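Local coordinates for protein A-adding tRNA nucleotidyltransferase (Aquifex aeolicus, PDB 4WBY) that adds the terminal adenosine to tRNAs that end in CC, using ATP and magnesium, and so completes their CCA end, at residues 179-183 / 184-188; 201-204 / 205-209; 248-251 / 252-255; 314-317 / 318-321. All blocks are in the same frame, centred on the assembly; numbering follows the deposited sequence.

How the interactions relate
The chain is the C-terminal, nucleotidyltransferase part of a longer protein, and the four contacts follow one another along its largely helical arm. Interactions 1 and 2 open the successive helices 183-194 and 203-214; their centres are about 22 Å apart and they do not touch. Both lie near the ATP site: interaction 2 contains the ATP-binding Arg205, and Leu181 of interaction 1 has its side chain about 4 Å from that of Ala170, another ATP-binding residue. Interactions 3 and 4 are away from that site, within helix 243-262 and at the end of helix 311-320, their nearest atoms about 8 Å apart. From interaction 1 to interaction 4 the centres span about 48 Å.

Interaction 1. Residues 179-183 / 184-188; sequences FKLSR and STEKL
Ser182 meets Thr185 across the first turn of helix 183-194 and serves as its N-cap. The Ser182 OG accepts the backbone amide of Thr185, N to OG 3.0 Å, in a nearly straight bond with an N-H...O angle of 162°. A chi1 of 97°, wide of the usual staggered value, swings the hydroxyl in front of this amide. The carbonyl of the same residue takes the next amide, Ser182 O to Glu186 N at 2.8 Å, so one residue occupies two N-H groups at the helix start. This is the tight side: Ser182 and Thr185 are buried, and Thr185 OG1 accepts from Val154 N. Leu181 adds an apolar contact, its CD1 lying 3.9 Å from Glu186 CA while the two side chains cross at about a right angle.

The outer side is looser and polar. Water 1 donates to Arg183 O at 2.8 Å and to Glu186 OE1 at 2.8 Å, tying carboxylate to backbone, whereas Glu186 OE2 turns to the hydroxyl of Tyr229. With its CG anti to the amide nitrogen (chi1 -174°), Glu186 reaches out in an extended chain to both. Exposed Arg183 and Lys187 are joined mainly through a helix bond, Lys187 N to Arg183 O at 3.2 Å. Beside it, Lys187 CG rests 3.5 Å from Arg183 O.

Strand 180-181, paired with strand 151-152, thus runs directly into an N-capped helix, and Leu181 and Glu186 hold the two positions that a hydrophobic staple would join, here through the aliphatic part of the glutamate.

Interaction 2. Residues 201-204 / 205-209; sequences APRG and RLINE
Arg203 and Ile207, one turn apart at the start of helix 203-214, meet with the methyl CD1 of the isoleucine over one face of the guanidinium group. The nearest pair is Ile207 CD1 and Arg203 NE, 3.6 Å apart. Arg203 leaves the backbone with CG opposite its amide nitrogen and then bends sharply at chi2 (90°), which carries CG and CD past the same methyl. Ile207 turns its CD1 back by a chi2 of 47°; the methyl then lies only 3.2 Å from Arg203 O, a close fit. Arg203 NE forms a salt bridge with Glu293 and NH1 bonds to Ile235 O, so the rotation of the guanidinium is restrained from outside while the methyl of Ile207 lies over one face.

On another side of the turn, Ala201 CB meets Leu206 CD1 at 4.1 Å. These residues flank the N-cap, Pro202, at the positions paired in a hydrophobic staple, and the apolar contact brings the incoming loop against the first turn. Pro202 has no hydroxyl for capping, but its carbonyl starts the helix: Leu206 N donates to Pro202 O at 3.3 Å, and Arg205 N adds a weak bond to Pro202 O at 3.2 Å.

Arg205, which binds ATP, stays extended until CG; chi3 of 63° then turns the chain, bringing its guanidinium to a salt bridge with Asp163, another ATP-binding residue. Arg205 CB passes 3.7 Å from Pro202 O. Past the glycine at 204, Asn208 N donates to Gly204 O at 3.0 Å, and Asn208 CG lies 3.2 Å from Gly204 O.

Interaction 3. Residues 248-251 / 252-255; sequences KLYA and LRKV
Tyr250 and Arg253 form a side-by-side contact on the surface of helix 243-262, an i to i+3 pair in the middle of a long alpha-helix within the all-helical arm of the enzyme. The ring and the guanidinium group project from the helix side by side, pointing the same way, yet their planes stand 88° apart, close to perpendicular. Arg253 NH2 approaches one side of the ring obliquely, 3.5 Å from Tyr250 CE2. The arginine gets there with its CG opposite the backbone nitrogen (chi1 178°) and a later bend at chi3 of 71°. Both polar ends then find acids on helix 219-228: the tyrosine hydroxyl bonds to Glu224, and Arg253 NH1 forms a salt bridge with Glu221. Two carboxylates, one met by a hydrogen bond and one by a salt bridge, probably help hold the flat groups in this orientation, and the pair straps this helix to its neighbour beside Leu220.

Beneath the side chains, regular i to i+4 bonds run through the turn. Leu252 N to Lys248 O is short at 2.8 Å and Arg253 N to Leu249 O is 3.0 Å, whereas Lys254 N to Tyr250 O is weak at 3.4 Å. Leu252 is on a different side of the helix, its CB resting 3.3 Å from Lys248 O, and packs with Ala251 against Leu344; Leu249 touches both helix 219-228 and helix 271-278.

The weak Tyr250 carbonyl bond is complemented by solvent: water 2 donates to Tyr250 O at 2.8 Å and, in the plane of the guanidinium at its edge, accepts from Arg253 NE at 3.1 Å.

Interaction 4. Residues 314-317 / 318-321; sequences LKEE and LKKA. With SO4 (sulfate ion), chain B.
Glu316 and Lys320, one turn apart near the end of helix 311-320, carry the ionic part of the contact. Glu316 OE2 and Lys320 NZ form a salt bridge at 3.4 Å whose hydrogen bond is weak. It depends on bends in both chains, the glutamate at chi2 (62°) and the lysine at chi2 (-60°) and again at chi4, which bring the two charged ends together on the solvent side. Lys319 passes the other carboxylate oxygen with its methylene, CD to Glu316 OE1 3.9 Å, and gives its NZ to Glu347 instead. The chain of Lys315 passes Leu342 and Leu348 before its NZ donates to sulfate O2 at 3.0 Å, an anion probably taken from the crystallisation liquor.

Among backbone bonds, Leu318 N to Leu314 O is short at 2.8 Å and Lys320 N to Glu316 O is 3.1 Å. The last, Ala321 N to Glu317 O at 3.0 Å, is weak and strongly bent, as the chain leaves helical geometry at Ala321. Lys319 CG passes close to Lys315 O, 3.2 Å away, as the side chain runs back along the turn.

Apolar side chains face inward. Leu314 reaches Leu342 of helix 336-342, while Leu318 packs on Leu330 of helix 324-331. Lys351, from helix 349-359, closes the C-terminal end by bonding to Leu318 O and weakly to Ala321 O.

Interaction 1. Residues 179-183 / 184-188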
loop_
_atom_site.group_PDB
_atom_site.type_symbol
_atom_site.label_atom_id
_atom_site.label_comp_id
_atom_site.label_asym_id
_atom_site.label_seq_id
_atom_site.Cartn_x
_atom_site.Cartn_y
_atom_site.Cartn_z
ATOM N N PHE A 179 6.224 10.647 -10.329
ATOM C CA PHE A 179 7.258 11.661 -10.124
ATOM C C PHE A 179 8.627 11.033 -10.398
ATOM O O PHE A 179 8.783 9.806 -10.369
ATOM C CB PHE A 179 7.257 12.218 -8.692
ATOM C CG PHE A 179 6.185 13.252 -8.395
ATOM C CD1 PHE A 179 5.071 13.421 -9.204
ATOM C CD2 PHE A 179 6.323 14.074 -7.276
ATOM C CE1 PHE A 179 4.101 14.386 -8.885
ATOM C CE2 PHE A 179 5.371 15.044 -6.957
ATOM C CZ PHE A 179 4.255 15.192 -7.764
ATOM N N LYS A 180 9.625 11.889 -10.605
ATOM C CA LYS A 180 11.007 11.454 -10.732
ATOM C C LYS A 180 11.799 11.837 -9.490
ATOM O O LYS A 180 11.463 12.799 -8.812
ATOM C CB LYS A 180 11.648 12.076 -11.970
ATOM C CG LYS A 180 11.063 11.564 -13.284
ATOM C CD LYS A 180 11.821 12.102 -14.487
ATOM C CE LYS A 180 13.286 11.675 -14.464
ATOM N NZ LYS A 180 13.440 10.192 -14.401
ATOM N N LEU A 181 12.851 11.087 -9.187
ATOM C CA LEU A 181 13.807 11.534 -8.185
ATOM C C LEU A 181 14.543 12.779 -8.668
ATOM O O LEU A 181 14.874 12.890 -9.856
ATOM C CB LEU A 181 14.817 10.428 -7.863
ATOM C CG LEU A 181 14.251 9.078 -7.430
ATOM C CD1 LEU A 181 15.396 8.094 -7.256
ATOM C CD2 LEU A 181 13.474 9.260 -6.150
ATOM N N SER A 182 14.827 13.705 -7.756
ATOM C CA SER A 182 15.706 14.820 -8.108
ATOM C C SER A 182 17.072 14.251 -8.496
ATOM O O SER A 182 17.420 13.140 -8.102
ATOM C CB SER A 182 15.834 15.833 -6.956
ATOM O OG SER A 182 16.998 15.631 -6.171
ATOM N N ARG A 183 17.845 15.009 -9.265
ATOM C CA ARG A 183 19.141 14.519 -9.715
ATOM C C ARG A 183 20.040 14.134 -8.545
ATOM O O ARG A 183 20.616 13.043 -8.541
ATOM C CB ARG A 183 19.822 15.565 -10.598
ATOM C CG ARG A 183 19.073 15.808 -11.891
ATOM C CD ARG A 183 19.689 16.950 -12.690
ATOM N NE ARG A 183 18.748 17.494 -13.664
ATOM C CZ ARG A 183 18.060 18.618 -13.486
ATOM N NH1 ARG A 183 18.217 19.321 -12.373
ATOM N NH2 ARG A 183 17.222 19.044 -14.423
ATOM N N SER A 184 20.150 14.999 -7.539
ATOM C CA SER A 184 21.006 14.661 -6.403
ATOM C C SER A 184 20.385 13.558 -5.547
ATOM O O SER A 184 21.098 12.697 -5.041
ATOM C CB SER A 184 21.303 15.887 -5.540
ATOM O OG SER A 184 20.120 16.450 -5.018
ATOM N N THR A 185 19.067 13.581 -5.383
ATOM C CA THR A 185 18.399 12.525 -4.618
ATOM C C THR A 185 18.642 11.157 -5.263
ATOM O O THR A 185 18.883 10.169 -4.561
ATOM C CB THR A 185 16.891 12.811 -4.485
ATOM O OG1 THR A 185 16.718 13.959 -3.644
ATOM C CG2 THR A 185 16.136 11.635 -3.856
ATOM N N GLU A 186 18.593 11.100 -6.591
ATOM C CA GLU A 186 18.895 9.854 -7.292
ATOM C C GLU A 186 20.331 9.389 -7.033
ATOM O O GLU A 186 20.572 8.202 -6.799
ATOM C CB GLU A 186 18.667 10.001 -8.798
ATOM C CG GLU A 186 18.845 8.671 -9.545
ATOM C CD GLU A 186 18.675 8.795 -11.039
ATOM O OE1 GLU A 186 19.186 9.775 -11.615
ATOM O OE2 GLU A 186 18.037 7.906 -11.641
ATOM N N LYS A 187 21.286 10.313 -7.084
ATOM C CA LYS A 187 22.676 9.960 -6.798
ATOM C C LYS A 187 22.798 9.400 -5.393
ATOM O O LYS A 187 23.494 8.406 -5.159
ATOM C CB LYS A 187 23.600 11.168 -6.942
ATOM C CG LYS A 187 23.782 11.654 -8.345
ATOM C CD LYS A 187 24.698 12.863 -8.374
ATOM C CE LYS A 187 24.706 13.478 -9.763
ATOM N NZ LYS A 187 25.504 14.731 -9.811
ATOM N N LEU A 188 22.143 10.063 -4.448
ATOM C CA LEU A 188 22.220 9.641 -3.054
ATOM C C LEU A 188 21.602 8.266 -2.863
ATOM O O LEU A 188 22.115 7.450 -2.103
ATOM C CB LEU A 188 21.527 10.660 -2.150
ATOM C CG LEU A 188 22.229 12.016 -2.067
ATOM C CD1 LEU A 188 21.300 13.056 -1.446
ATOM C CD2 LEU A 188 23.522 11.891 -1.273
HETATM O O HOH W 1 21.124 11.649 -10.932
#

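Interaction 2. Residues 201-204 / 205-209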
loop_
_atom_site.group_PDB
_atom_site.type_symbol
_atom_site.label_atom_id
_atom_site.label_comp_id
_atom_site.label_asym_id
_atom_site.label_seq_id
_atom_site.Cartn_x
_atom_site.Cartn_y
_atom_site.Cartn_z
ATOM N N ALA A 201 19.961 -2.306 6.849
ATOM C CA ALA A 201 18.884 -1.570 7.524
ATOM C C ALA A 201 17.982 -2.498 8.357
ATOM O O ALA A 201 17.926 -3.690 8.081
ATOM C CB ALA A 201 18.056 -0.822 6.493
ATOM N N PRO A 202 17.278 -1.949 9.373
ATOM C CA PRO A 202 16.367 -2.756 10.201
ATOM C C PRO A 202 15.353 -3.520 9.366
ATOM O O PRO A 202 14.542 -2.920 8.665
ATOM C CB PRO A 202 15.661 -1.715 11.074
ATOM C CG PRO A 202 16.606 -0.583 11.142
ATOM C CD PRO A 202 17.320 -0.546 9.823
ATOM N N ARG A 203 15.408 -4.843 9.456
ATOM C CA ARG A 203 14.624 -5.724 8.608
ATOM C C ARG A 203 13.121 -5.463 8.674
ATOM O O ARG A 203 12.446 -5.357 7.645
ATOM C CB ARG A 203 14.904 -7.170 9.007
ATOM C CG ARG A 203 14.189 -8.186 8.170
ATOM C CD ARG A 203 15.040 -8.579 6.992
ATOM N NE ARG A 203 14.375 -9.558 6.144
ATOM C CZ ARG A 203 14.760 -9.837 4.907
ATOM N NH1 ARG A 203 15.807 -9.211 4.388
ATOM N NH2 ARG A 203 14.101 -10.732 4.189
ATOM N N GLY A 204 12.600 -5.352 9.892
ATOM C CA GLY A 204 11.172 -5.187 10.090
ATOM C C GLY A 204 10.630 -3.951 9.404
ATOM O O GLY A 204 9.535 -3.971 8.846
ATOM N N ARG A 205 11.402 -2.873 9.431
ATOM C CA ARG A 205 10.958 -1.628 8.818
ATOM C C ARG A 205 10.990 -1.710 7.290
ATOM O O ARG A 205 10.124 -1.140 6.622
ATOM C CB ARG A 205 11.797 -0.458 9.335
ATOM C CG ARG A 205 11.533 -0.194 10.808
ATOM C CD ARG A 205 12.191 1.074 11.315
ATOM N NE ARG A 205 11.683 2.266 10.647
ATOM C CZ ARG A 205 12.441 3.112 9.955
ATOM N NH1 ARG A 205 13.749 2.908 9.862
ATOM N NH2 ARG A 205 11.898 4.171 9.374
ATOM N N LEU A 206 11.961 -2.430 6.733
ATOM C CA LEU A 206 11.973 -2.665 5.285
ATOM C C LEU A 206 10.753 -3.472 4.855
ATOM O O LEU A 206 10.094 -3.149 3.869
ATOM C CB LEU A 206 13.244 -3.394 4.848
ATOM C CG LEU A 206 14.558 -2.632 4.971
ATOM C CD1 LEU A 206 15.723 -3.489 4.486
ATOM C CD2 LEU A 206 14.485 -1.320 4.193
ATOM N N ILE A 207 10.463 -4.533 5.602
ATOM C CA ILE A 207 9.329 -5.397 5.296
ATOM C C ILE A 207 8.024 -4.597 5.374
ATOM O O ILE A 207 7.159 -4.718 4.496
ATOM C CB ILE A 207 9.274 -6.619 6.249
ATOM C CG1 ILE A 207 10.184 -7.761 5.758
ATOM C CG2 ILE A 207 7.854 -7.181 6.350
ATOM C CD1 ILE A 207 11.574 -7.379 5.354
ATOM N N ASN A 208 7.897 -3.755 6.397
ATOM C CA ASN A 208 6.695 -2.939 6.539
ATOM C C ASN A 208 6.505 -2.017 5.347
ATOM O O ASN A 208 5.384 -1.780 4.905
ATOM C CB ASN A 208 6.734 -2.114 7.830
ATOM C CG ASN A 208 6.520 -2.955 9.067
ATOM O OD1 ASN A 208 5.998 -4.069 8.994
ATOM N ND2 ASN A 208 6.913 -2.418 10.219
ATOM N N GLU A 209 7.606 -1.502 4.812
ATOM C CA GLU A 209 7.507 -0.588 3.683
ATOM C C GLU A 209 7.113 -1.345 2.407
ATOM O O GLU A 209 6.331 -0.836 1.598
ATOM C CB GLU A 209 8.823 0.183 3.509
ATOM C CG GLU A 209 8.919 1.027 2.252
ATOM C CD GLU A 209 7.777 2.017 2.069
ATOM O OE1 GLU A 209 7.190 2.504 3.061
ATOM O OE2 GLU A 209 7.469 2.317 0.906
#

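Interaction 3. Residues 248-251 / 252-255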
loop_
_atom_site.group_PDB
_atom_site.type_symbol
_atom_site.label_atom_id
_atom_site.label_comp_id
_atom_site.label_asym_id
_atom_site.label_seq_id
_atom_site.Cartn_x
_atom_site.Cartn_y
_atom_site.Cartn_z
ATOM N N LYS A 248 5.617 -11.477 -17.057
ATOM C CA LYS A 248 4.497 -12.057 -16.315
ATOM C C LYS A 248 3.769 -11.000 -15.476
ATOM O O LYS A 248 2.544 -11.046 -15.343
ATOM C CB LYS A 248 4.975 -13.194 -15.414
ATOM C CG LYS A 248 5.342 -14.466 -16.154
ATOM C CD LYS A 248 5.633 -15.587 -15.182
ATOM C CE LYS A 248 4.408 -15.905 -14.354
ATOM N NZ LYS A 248 3.270 -16.299 -15.230
ATOM N N LEU A 249 4.513 -10.055 -14.909
ATOM C CA LEU A 249 3.900 -8.988 -14.111
ATOM C C LEU A 249 2.990 -8.106 -14.969
ATOM O O LEU A 249 1.906 -7.712 -14.532
ATOM C CB LEU A 249 4.969 -8.133 -13.423
ATOM C CG LEU A 249 5.847 -8.830 -12.385
ATOM C CD1 LEU A 249 6.943 -7.890 -11.898
ATOM C CD2 LEU A 249 5.006 -9.298 -11.213
ATOM N N TYR A 250 3.423 -7.800 -16.192
ATOM C CA TYR A 250 2.584 -7.013 -17.091
ATOM C C TYR A 250 1.365 -7.809 -17.553
ATOM O O TYR A 250 0.270 -7.254 -17.679
ATOM C CB TYR A 250 3.399 -6.511 -18.291
ATOM C CG TYR A 250 4.203 -5.277 -17.937
ATOM C CD1 TYR A 250 5.458 -5.388 -17.364
ATOM C CD2 TYR A 250 3.682 -4.003 -18.134
ATOM C CE1 TYR A 250 6.185 -4.271 -17.012
ATOM C CE2 TYR A 250 4.403 -2.876 -17.786
ATOM C CZ TYR A 250 5.654 -3.019 -17.226
ATOM O OH TYR A 250 6.385 -1.909 -16.877
ATOM N N ALA A 251 1.544 -9.108 -17.783
ATOM C CA ALA A 251 0.419 -9.970 -18.128
ATOM C C ALA A 251 -0.572 -10.017 -16.969
ATOM O O ALA A 251 -1.793 -10.002 -17.165
ATOM C CB ALA A 251 0.900 -11.376 -18.478
ATOM N N LEU A 252 -0.031 -10.063 -15.755
ATOM C CA LEU A 252 -0.863 -10.116 -14.567
ATOM C C LEU A 252 -1.687 -8.840 -14.421
ATOM O O LEU A 252 -2.859 -8.906 -14.068
ATOM C CB LEU A 252 -0.010 -10.353 -13.320
ATOM C CG LEU A 252 -0.770 -10.363 -11.987
ATOM C CD1 LEU A 252 -1.735 -11.535 -11.892
ATOM C CD2 LEU A 252 0.188 -10.351 -10.787
ATOM N N ARG A 253 -1.091 -7.683 -14.697
ATOM C CA ARG A 253 -1.842 -6.437 -14.579
ATOM C C ARG A 253 -3.082 -6.442 -15.482
ATOM O O ARG A 253 -4.149 -5.988 -15.079
ATOM C CB ARG A 253 -0.963 -5.227 -14.893
ATOM C CG ARG A 253 -1.728 -3.907 -14.815
ATOM C CD ARG A 253 -0.803 -2.710 -14.776
ATOM N NE ARG A 253 -0.158 -2.518 -16.066
ATOM C CZ ARG A 253 0.680 -1.527 -16.342
ATOM N NH1 ARG A 253 0.979 -0.630 -15.409
ATOM N NH2 ARG A 253 1.216 -1.433 -17.551
ATOM N N LYS A 254 -2.951 -6.977 -16.692
ATOM C CA LYS A 254 -4.104 -7.075 -17.577
ATOM C C LYS A 254 -5.182 -7.972 -16.970
ATOM O O LYS A 254 -6.368 -7.661 -17.049
ATOM C CB LYS A 254 -3.699 -7.600 -18.958
ATOM C CG LYS A 254 -2.789 -6.647 -19.726
ATOM C CD LYS A 254 -2.435 -7.209 -21.093
ATOM C CE LYS A 254 -1.572 -6.246 -21.892
ATOM N NZ LYS A 254 -2.302 -4.991 -22.218
ATOM N N VAL A 255 -4.767 -9.076 -16.358
ATOM C CA VAL A 255 -5.713 -10.015 -15.756
ATOM C C VAL A 255 -6.412 -9.394 -14.545
ATOM O O VAL A 255 -7.632 -9.506 -14.385
ATOM C CB VAL A 255 -5.010 -11.329 -15.338
ATOM C CG1 VAL A 255 -5.935 -12.202 -14.482
ATOM C CG2 VAL A 255 -4.539 -12.090 -16.572
HETATM O O HOH W 2 -0.036 -4.551 -18.382
#

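Interaction 4. Residues 314-317 / 318-321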
loop_
_atom_site.group_PDB
_atom_site.type_symbol
_atom_site.label_atom_id
_atom_site.label_comp_id
_atom_site.label_asym_id
_atom_site.label_seq_id
_atom_site.Cartn_x
_atom_site.Cartn_y
_atom_site.Cartn_z
ATOM N N LEU A 314 -1.685 -29.257 -12.127
ATOM C CA LEU A 314 -3.013 -28.729 -12.416
ATOM C C LEU A 314 -3.070 -28.124 -13.812
ATOM O O LEU A 314 -4.048 -28.307 -14.526
ATOM C CB LEU A 314 -3.428 -27.689 -11.376
ATOM C CG LEU A 314 -4.769 -27.010 -11.666
ATOM C CD1 LEU A 314 -5.920 -28.008 -11.602
ATOM C CD2 LEU A 314 -4.994 -25.852 -10.703
ATOM N N LYS A 315 -2.023 -27.399 -14.195
ATOM C CA LYS A 315 -1.956 -26.808 -15.529
ATOM C C LYS A 315 -2.063 -27.888 -16.596
ATOM O O LYS A 315 -2.778 -27.730 -17.578
ATOM C CB LYS A 315 -0.660 -26.016 -15.717
ATOM C CG LYS A 315 -0.612 -24.692 -14.977
ATOM C CD LYS A 315 0.670 -23.943 -15.300
ATOM C CE LYS A 315 1.894 -24.644 -14.729
ATOM N NZ LYS A 315 3.141 -23.839 -14.924
ATOM N N GLU A 316 -1.354 -28.993 -16.395
ATOM C CA GLU A 316 -1.416 -30.100 -17.334
ATOM C C GLU A 316 -2.807 -30.743 -17.362
ATOM O O GLU A 316 -3.320 -31.049 -18.434
ATOM C CB GLU A 316 -0.348 -31.137 -16.991
ATOM C CG GLU A 316 -0.250 -32.278 -17.989
ATOM C CD GLU A 316 0.142 -31.817 -19.384
ATOM O OE1 GLU A 316 0.813 -30.769 -19.510
ATOM O OE2 GLU A 316 -0.225 -32.508 -20.358
ATOM N N GLU A 317 -3.422 -30.932 -16.195
ATOM C CA GLU A 317 -4.749 -31.542 -16.132
ATOM C C GLU A 317 -5.781 -30.654 -16.801
ATOM O O GLU A 317 -6.680 -31.141 -17.480
ATOM C CB GLU A 317 -5.167 -31.813 -14.686
ATOM C CG GLU A 317 -4.525 -33.034 -14.062
ATOM C CD GLU A 317 -5.346 -33.586 -12.912
ATOM O OE1 GLU A 317 -4.908 -33.453 -11.751
ATOM O OE2 GLU A 317 -6.431 -34.153 -13.171
ATOM N N LEU A 318 -5.641 -29.346 -16.614
ATOM C CA LEU A 318 -6.582 -28.397 -17.191
ATOM C C LEU A 318 -6.429 -28.369 -18.709
ATOM O O LEU A 318 -7.418 -28.272 -19.439
ATOM C CB LEU A 318 -6.368 -27.002 -16.601
ATOM C CG LEU A 318 -7.580 -26.076 -16.532
ATOM C CD1 LEU A 318 -8.684 -26.689 -15.685
ATOM C CD2 LEU A 318 -7.163 -24.730 -15.968
ATOM N N LYS A 319 -5.186 -28.466 -19.177
ATOM C CA LYS A 319 -4.915 -28.568 -20.610
ATOM C C LYS A 319 -5.630 -29.768 -21.224
ATOM O O LYS A 319 -6.274 -29.654 -22.269
ATOM C CB LYS A 319 -3.410 -28.679 -20.874
ATOM C CG LYS A 319 -2.632 -27.385 -20.719
ATOM C CD LYS A 319 -1.135 -27.628 -20.888
ATOM C CE LYS A 319 -0.341 -26.334 -20.820
ATOM N NZ LYS A 319 -0.561 -25.612 -19.536
ATOM N N LYS A 320 -5.518 -30.915 -20.559
ATOM C CA LYS A 320 -6.055 -32.168 -21.079
ATOM C C LYS A 320 -7.569 -32.277 -20.931
ATOM O O LYS A 320 -8.198 -33.106 -21.591
ATOM C CB LYS A 320 -5.382 -33.356 -20.385
ATOM C CG LYS A 320 -3.928 -33.562 -20.781
ATOM C CD LYS A 320 -3.797 -33.817 -22.278
ATOM C CE LYS A 320 -2.339 -33.955 -22.698
ATOM N NZ LYS A 320 -1.674 -35.129 -22.067
ATOM N N ALA A 321 -8.147 -31.449 -20.064
ATOM C CA ALA A 321 -9.591 -31.460 -19.837
ATOM C C ALA A 321 -10.343 -31.152 -21.127
ATOM O O ALA A 321 -10.127 -30.113 -21.753
ATOM C CB ALA A 321 -9.969 -30.467 -18.749
HETATM S S SO4 B . 5.598 -27.395 -14.940
HETATM O O1 SO4 B . 6.915 -26.900 -15.331
HETATM O O2 SO4 B . 4.584 -26.406 -15.287
HETATM O O3 SO4 B . 5.295 -28.653 -15.622
HETATM O O4 SO4 B . 5.559 -27.640 -13.504
#